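Local atomic coordinates of aerotolerance-related membrane protein (Bacteroides fragilis, PDB entry 4JDU), a protein that binds calcium through a von Willebrand factor type A domain, the part present here, and is probably involved in aerotolerance at the cell membrane. Residues A23-Q27 with P28-E32. The protein carries 6 engineered substitutions. Residues are numbered along the deposited sequence; the frame is centred on the assembly and turned at random.
Sequences AQDVQ and PSRLE
Arg30 grips Asp25 side-on, NE and one terminal nitrogen each taking a different carboxylate oxygen, and the pair illustrates how a loop can close onto a helix start. NE donates to Asp25 OD1 over 2.8 Å, on the syn side and close to the carboxylate plane. The second bond of the salt bridge, from Arg30 NH2 to Asp25 OD2, is also 2.8 Å long but reaches its oxygen from above that plane, the two flat groups being turned 41° apart. A chi1 of 54° sets Asp25 CG between its own backbone N and carbonyl carbon, within reach of the arginine; OD1 also receives a weak bond from Val26 N. Ala23 CB lies over one guanidinium face, 3.7 Å from Arg30 NE. NH1 and NH2 also have partners outside the turn: NH1 forms a salt bridge with Asp117, a calcium-binding residue that does not coordinate the ion here, and NH2 bonds Thr171 O, while Asp25 OD2 accepts from Leu146 N.

A main-chain bond and a side-chain cap complete the closure. Arg30 N donates to Ala23 O at 3.0 Å, the chain between them turning through a cis peptide before Pro28. Ser29 is the N-cap: its OG accepts from Glu32 N at 3.0 Å, nearly straight at 166°. The turn follows the Asp-X-Ser-X-Ser sequence of the metal-ion-dependent adhesion site (MIDAS), where Ser18, Ser20 and Thr89 bind calcium. It is the last part of the loop from strand 9-16 to helix 30-33, with Arg30 near Ser20 and Asp117, just beyond neighbouring parallel strand 109-116.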
ATOM      1  N   ALA A  23      -3.104  13.693  -2.429  1.00 13.88           N
ATOM      2  CA  ALA A  23      -2.444  14.793  -1.720  1.00 13.62           C
ATOM      3  C   ALA A  23      -0.980  14.910  -2.146  1.00 16.91           C
ATOM      4  O   ALA A  23      -0.321  13.902  -2.430  1.00 15.33           O
ATOM      5  CB  ALA A  23      -2.546  14.614  -0.207  1.00 14.48           C
ATOM      6  N   GLN A  24      -0.485  16.142  -2.195  1.00 17.21           N
ATOM      7  CA  GLN A  24       0.848  16.427  -2.719  1.00 16.11           C
ATOM      8  C   GLN A  24       1.814  16.912  -1.647  1.00 19.28           C
ATOM      9  O   GLN A  24       2.746  17.678  -1.924  1.00 21.10           O
ATOM     10  CB  GLN A  24       0.741  17.423  -3.880  1.00 18.40           C
ATOM     11  CG  GLN A  24      -0.133  16.899  -5.016  1.00 16.75           C
ATOM     12  CD  GLN A  24      -0.318  17.898  -6.134  1.00 16.93           C
ATOM     13  OE1 GLN A  24      -0.016  19.072  -5.987  1.00 20.26           O
ATOM     14  NE2 GLN A  24      -0.826  17.428  -7.268  1.00 20.62           N
ATOM     15  N   ASP A  25       1.595  16.470  -0.411  1.00 18.76           N
ATOM     16  CA  ASP A  25       2.525  16.793   0.655  1.00 19.15           C
ATOM     17  C   ASP A  25       3.878  16.111   0.470  1.00 16.99           C
ATOM     18  O   ASP A  25       4.896  16.601   0.948  1.00 21.22           O
ATOM     19  CB  ASP A  25       1.920  16.543   2.045  1.00 18.33           C
ATOM     20  CG  ASP A  25       1.373  15.126   2.234  1.00 18.75           C
ATOM     21  OD1 ASP A  25       1.207  14.352   1.262  1.00 17.27           O
ATOM     22  OD2 ASP A  25       1.064  14.789   3.401  1.00 19.27           O
ATOM     23  N   VAL A  26       3.885  14.996  -0.248  1.00 19.79           N
ATOM     24  CA  VAL A  26       5.132  14.402  -0.723  1.00 24.40           C
ATOM     25  C   VAL A  26       5.103  14.392  -2.253  1.00 24.69           C
ATOM     26  O   VAL A  26       4.046  14.215  -2.864  1.00 23.56           O
ATOM     27  CB  VAL A  26       5.384  12.985  -0.155  1.00 28.77           C
ATOM     28  CG1 VAL A  26       5.407  13.012   1.377  1.00 26.65           C
ATOM     29  CG2 VAL A  26       4.350  12.023  -0.640  1.00 25.05           C
ATOM     30  N   GLN A  27       6.268  14.606  -2.849  1.00 26.03           N
ATOM     31  CA  GLN A  27       6.398  14.893  -4.279  1.00 28.06           C
ATOM     32  C   GLN A  27       6.468  13.613  -5.102  1.00 24.24           C
ATOM     33  O   GLN A  27       7.145  12.664  -4.711  1.00 25.19           O
ATOM     34  CB  GLN A  27       7.661  15.730  -4.485  1.00 31.26           C
ATOM     35  CG  GLN A  27       8.367  15.620  -5.836  1.00 38.08           C
ATOM     36  CD  GLN A  27       9.808  16.127  -5.760  1.00 48.27           C
ATOM     37  OE1 GLN A  27      10.463  16.000  -4.724  1.00 54.87           O
ATOM     38  NE2 GLN A  27      10.302  16.703  -6.851  1.00 40.43           N
ATOM     39  N   PRO A  28       5.751  13.568  -6.239  1.00 20.54           N
ATOM     40  CA  PRO A  28       4.834  14.627  -6.682  1.00 19.50           C
ATOM     41  C   PRO A  28       3.427  14.470  -6.098  1.00 18.06           C
ATOM     42  O   PRO A  28       2.660  15.439  -6.109  1.00 21.57           O
ATOM     43  CB  PRO A  28       4.838  14.494  -8.212  1.00 28.80           C
ATOM     44  CG  PRO A  28       5.227  13.080  -8.480  1.00 20.76           C
ATOM     45  CD  PRO A  28       5.962  12.535  -7.271  1.00 21.91           C
ATOM     46  N   SER A  29       3.109  13.284  -5.583  1.00 15.62           N
ATOM     47  CA  SER A  29       1.927  13.083  -4.752  1.00 16.04           C
ATOM     48  C   SER A  29       2.154  11.797  -3.996  1.00 16.31           C
ATOM     49  O   SER A  29       3.114  11.084  -4.281  1.00 15.70           O
ATOM     50  CB  SER A  29       0.669  12.971  -5.600  1.00 15.59           C
ATOM     51  OG  SER A  29       0.685  11.753  -6.336  1.00 14.78           O
ATOM     52  N   ARG A  30       1.294  11.492  -3.027  1.00 14.44           N
ATOM     53  CA  ARG A  30       1.434  10.243  -2.281  1.00 15.10           C
ATOM     54  C   ARG A  30       1.339   9.056  -3.237  1.00 15.36           C
ATOM     55  O   ARG A  30       2.165   8.138  -3.181  1.00 14.70           O
ATOM     56  CB  ARG A  30       0.356  10.140  -1.201  1.00 14.48           C
ATOM     57  CG  ARG A  30       0.518  11.194  -0.104  1.00 14.52           C
ATOM     58  CD  ARG A  30      -0.627  11.147   0.871  1.00 16.68           C
ATOM     59  NE  ARG A  30      -0.571  12.248   1.827  1.00 14.94           N
ATOM     60  CZ  ARG A  30      -1.504  12.465   2.743  1.00 17.45           C
ATOM     61  NH1 ARG A  30      -2.548  11.644   2.818  1.00 16.96           N
ATOM     62  NH2 ARG A  30      -1.399  13.494   3.573  1.00 17.47           N
ATOM     63  N   LEU A  31       0.362   9.095  -4.137  1.00 12.40           N
ATOM     64  CA  LEU A  31       0.191   8.005  -5.089  1.00 12.39           C
ATOM     65  C   LEU A  31       1.378   7.870  -6.033  1.00 13.78           C
ATOM     66  O   LEU A  31       1.842   6.750  -6.288  1.00 14.79           O
ATOM     67  CB  LEU A  31      -1.106   8.181  -5.882  1.00 13.55           C
ATOM     68  CG  LEU A  31      -1.413   7.052  -6.875  1.00 12.78           C
ATOM     69  CD1 LEU A  31      -1.438   5.677  -6.195  1.00 16.63           C
ATOM     70  CD2 LEU A  31      -2.736   7.327  -7.597  1.00 19.86           C
ATOM     71  N   GLU A  32       1.879   8.982  -6.562  1.00 14.17           N
ATOM     72  CA  GLU A  32       2.995   8.884  -7.491  1.00 14.99           C
ATOM     73  C   GLU A  32       4.264   8.425  -6.794  1.00 18.24           C
ATOM     74  O   GLU A  32       5.048   7.665  -7.368  1.00 18.26           O
ATOM     75  CB  GLU A  32       3.193  10.195  -8.248  1.00 15.80           C
ATOM     76  CG  GLU A  32       2.039  10.501  -9.188  1.00 16.98           C
ATOM     77  CD  GLU A  32       1.763   9.394 -10.191  1.00 20.72           C
ATOM     78  OE1 GLU A  32       0.572   9.084 -10.397  1.00 22.07           O
ATOM     79  OE2 GLU A  32       2.724   8.862 -10.792  1.00 23.51           O
TER